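Local atomic coordinates of 3-chlorocatechol 1,2-dioxygenase (Rhodococcus opacus, PDB entry 2BOY), a protein that probably uses ferric iron to cleave catechol-type aromatic rings between their two hydroxyl-bearing carbons, as an intradiol dioxygenase. Residues 133-136 and 142-145. Numbering follows the deposited sequence.
With FE (Fe (III) ion), chain I; BHO (benzhydroxamic acid), chain J.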
loop_
_atom_site.group_PDB
_atom_site.type_symbol
_atom_site.label_atom_id
_atom_site.label_comp_id
_atom_site.label_asym_id
_atom_site.label_seq_id
_atom_site.Cartn_x
_atom_site.Cartn_y
_atom_site.Cartn_z
ATOM N N TYR A 133 -18.746 11.328 -13.141
ATOM C CA TYR A 133 -18.801 12.473 -12.253
ATOM C C TYR A 133 -18.140 13.710 -12.835
ATOM O O TYR A 133 -17.100 13.598 -13.470
ATOM C CB TYR A 133 -18.043 12.140 -10.979
ATOM C CG TYR A 133 -18.796 11.244 -9.996
ATOM C CD1 TYR A 133 -18.642 9.857 -10.037
ATOM C CD2 TYR A 133 -19.650 11.795 -9.032
ATOM C CE1 TYR A 133 -19.310 9.031 -9.108
ATOM C CE2 TYR A 133 -20.319 10.950 -8.073
ATOM C CZ TYR A 133 -20.120 9.596 -8.133
ATOM O OH TYR A 133 -20.773 8.788 -7.253
ATOM N N SER A 134 -18.704 14.883 -12.578
ATOM C CA SER A 134 -18.024 16.122 -12.904
ATOM C C SER A 134 -16.695 16.247 -12.114
ATOM O O SER A 134 -16.514 15.603 -11.037
ATOM C CB SER A 134 -18.945 17.367 -12.740
ATOM O OG SER A 134 -19.296 17.603 -11.378
ATOM N N PHE A 135 -15.764 16.996 -12.706
ATOM C CA PHE A 135 -14.336 17.121 -12.286
ATOM C C PHE A 135 -13.520 15.869 -12.480
ATOM O O PHE A 135 -12.451 15.893 -13.127
ATOM C CB PHE A 135 -14.148 17.651 -10.828
ATOM C CG PHE A 135 -14.794 18.977 -10.574
ATOM C CD1 PHE A 135 -14.128 20.152 -10.880
ATOM C CD2 PHE A 135 -16.087 19.062 -10.022
ATOM C CE1 PHE A 135 -14.721 21.410 -10.674
ATOM C CE2 PHE A 135 -16.677 20.292 -9.791
ATOM C CZ PHE A 135 -15.999 21.492 -10.134
ATOM N N ILE A 136 -14.010 14.769 -11.913
ATOM C CA ILE A 136 -13.412 13.480 -12.073
ATOM C C ILE A 136 -13.210 13.151 -13.564
ATOM O O ILE A 136 -12.098 12.792 -14.002
ATOM C CB ILE A 136 -14.243 12.406 -11.386
ATOM C CG1 ILE A 136 -14.627 12.828 -9.941
ATOM C CG2 ILE A 136 -13.458 11.075 -11.399
ATOM C CD1 ILE A 136 -13.471 13.436 -9.147
ATOM N N ASP A 142 -18.165 21.743 -15.155
ATOM C CA ASP A 142 -17.869 21.842 -13.710
ATOM C C ASP A 142 -19.147 21.918 -12.893
ATOM O O ASP A 142 -20.045 22.722 -13.201
ATOM C CB ASP A 142 -17.069 23.113 -13.412
ATOM C CG ASP A 142 -15.634 23.066 -13.961
ATOM O OD1 ASP A 142 -15.126 21.991 -14.363
ATOM O OD2 ASP A 142 -14.932 24.095 -13.944
ATOM N N TYR A 143 -19.203 21.114 -11.837
ATOM C CA TYR A 143 -20.349 21.009 -10.928
ATOM C C TYR A 143 -21.609 20.411 -11.558
ATOM O O TYR A 143 -22.689 20.533 -10.985
ATOM C CB TYR A 143 -20.678 22.327 -10.205
ATOM C CG TYR A 143 -19.566 22.784 -9.238
ATOM C CD1 TYR A 143 -19.225 22.022 -8.121
ATOM C CD2 TYR A 143 -18.866 23.987 -9.457
ATOM C CE1 TYR A 143 -18.210 22.434 -7.249
ATOM C CE2 TYR A 143 -17.842 24.423 -8.563
ATOM C CZ TYR A 143 -17.519 23.629 -7.489
ATOM O OH TYR A 143 -16.530 24.046 -6.613
ATOM N N LEU A 144 -21.478 19.722 -12.688
ATOM C CA LEU A 144 -22.648 18.973 -13.153
ATOM C C LEU A 144 -23.002 18.018 -11.998
ATOM O O LEU A 144 -22.089 17.363 -11.462
ATOM C CB LEU A 144 -22.321 18.136 -14.364
ATOM C CG LEU A 144 -23.543 17.671 -15.158
ATOM C CD1 LEU A 144 -24.074 18.933 -15.939
ATOM C CD2 LEU A 144 -23.148 16.555 -16.063
ATOM N N PHE A 145 -24.284 17.916 -11.651
ATOM C CA PHE A 145 -24.765 16.933 -10.660
ATOM C C PHE A 145 -24.073 17.084 -9.300
ATOM O O PHE A 145 -23.875 16.106 -8.595
ATOM C CB PHE A 145 -24.645 15.485 -11.165
ATOM C CG PHE A 145 -25.719 15.129 -12.158
ATOM C CD1 PHE A 145 -25.389 14.883 -13.501
ATOM C CD2 PHE A 145 -27.051 15.154 -11.773
ATOM C CE1 PHE A 145 -26.410 14.608 -14.423
ATOM C CE2 PHE A 145 -28.084 14.861 -12.676
ATOM C CZ PHE A 145 -27.747 14.590 -14.009
HETATM FE FE FE I . -20.107 7.656 -5.848
HETATM C C1 BHO J . -16.927 5.761 -4.671
HETATM C C2 BHO J . -16.541 5.024 -3.451
HETATM C C3 BHO J . -15.368 4.266 -3.472
HETATM C C4 BHO J . -14.608 4.210 -4.651
HETATM C C5 BHO J . -14.989 4.898 -5.790
HETATM C C6 BHO J . -16.153 5.668 -5.816
HETATM C C BHO J . -18.183 6.575 -4.644
HETATM O O1 BHO J . -19.034 6.218 -3.897
HETATM N N BHO J . -18.455 7.617 -5.403
HETATM O O2 BHO J . -17.685 8.574 -5.585
HETATM O O HOH W 1 -21.049 14.797 -10.708
#
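Phe135 and Tyr143 both carry CG anti to the carbonyl carbon, chi1 -57° for Phe135, and these settings direct the two rings toward each other. The stack is T-shaped, the edge of Phe135 against the face of Tyr143, with centroids 4.8 Å apart and planes inclined at 75°; Phe135 CZ stands 3.5 Å above the Tyr143 plane, over its centre. Asp142 CA lies over one face of Phe135, whose ring is nearly parallel to the Asp142 carboxylate. Beyond the stack, Tyr143 OH is hydrogen-bonded to Pro81 O. Shortening Tyr143 to an alanine is likely to strip the Phe135 edge of its aromatic face and Pro81 O of this donor. Deeper in, Ser134 OG donates to Leu144 O over 2.8 Å, approaching within the plane of the carbonyl, toward one of the oxygen's lone pairs, with a C=O...OG angle of 134°. Water 1 gives that oxygen a second donor at 2.9 Å from Leu144 O and accepts from Ser134 N, so Leu144 O is reached twice from Ser134, directly by its side-chain OG and through water from its backbone N. Ser134 OG is also hydrogen-bonded to Arg146 NE. The pinned loop, between strands 121-125 and 146-150, carries Tyr133, whose OH binds iron at 1.9 Å beside His191 and His193, the ferric site of an intradiol dioxygenase.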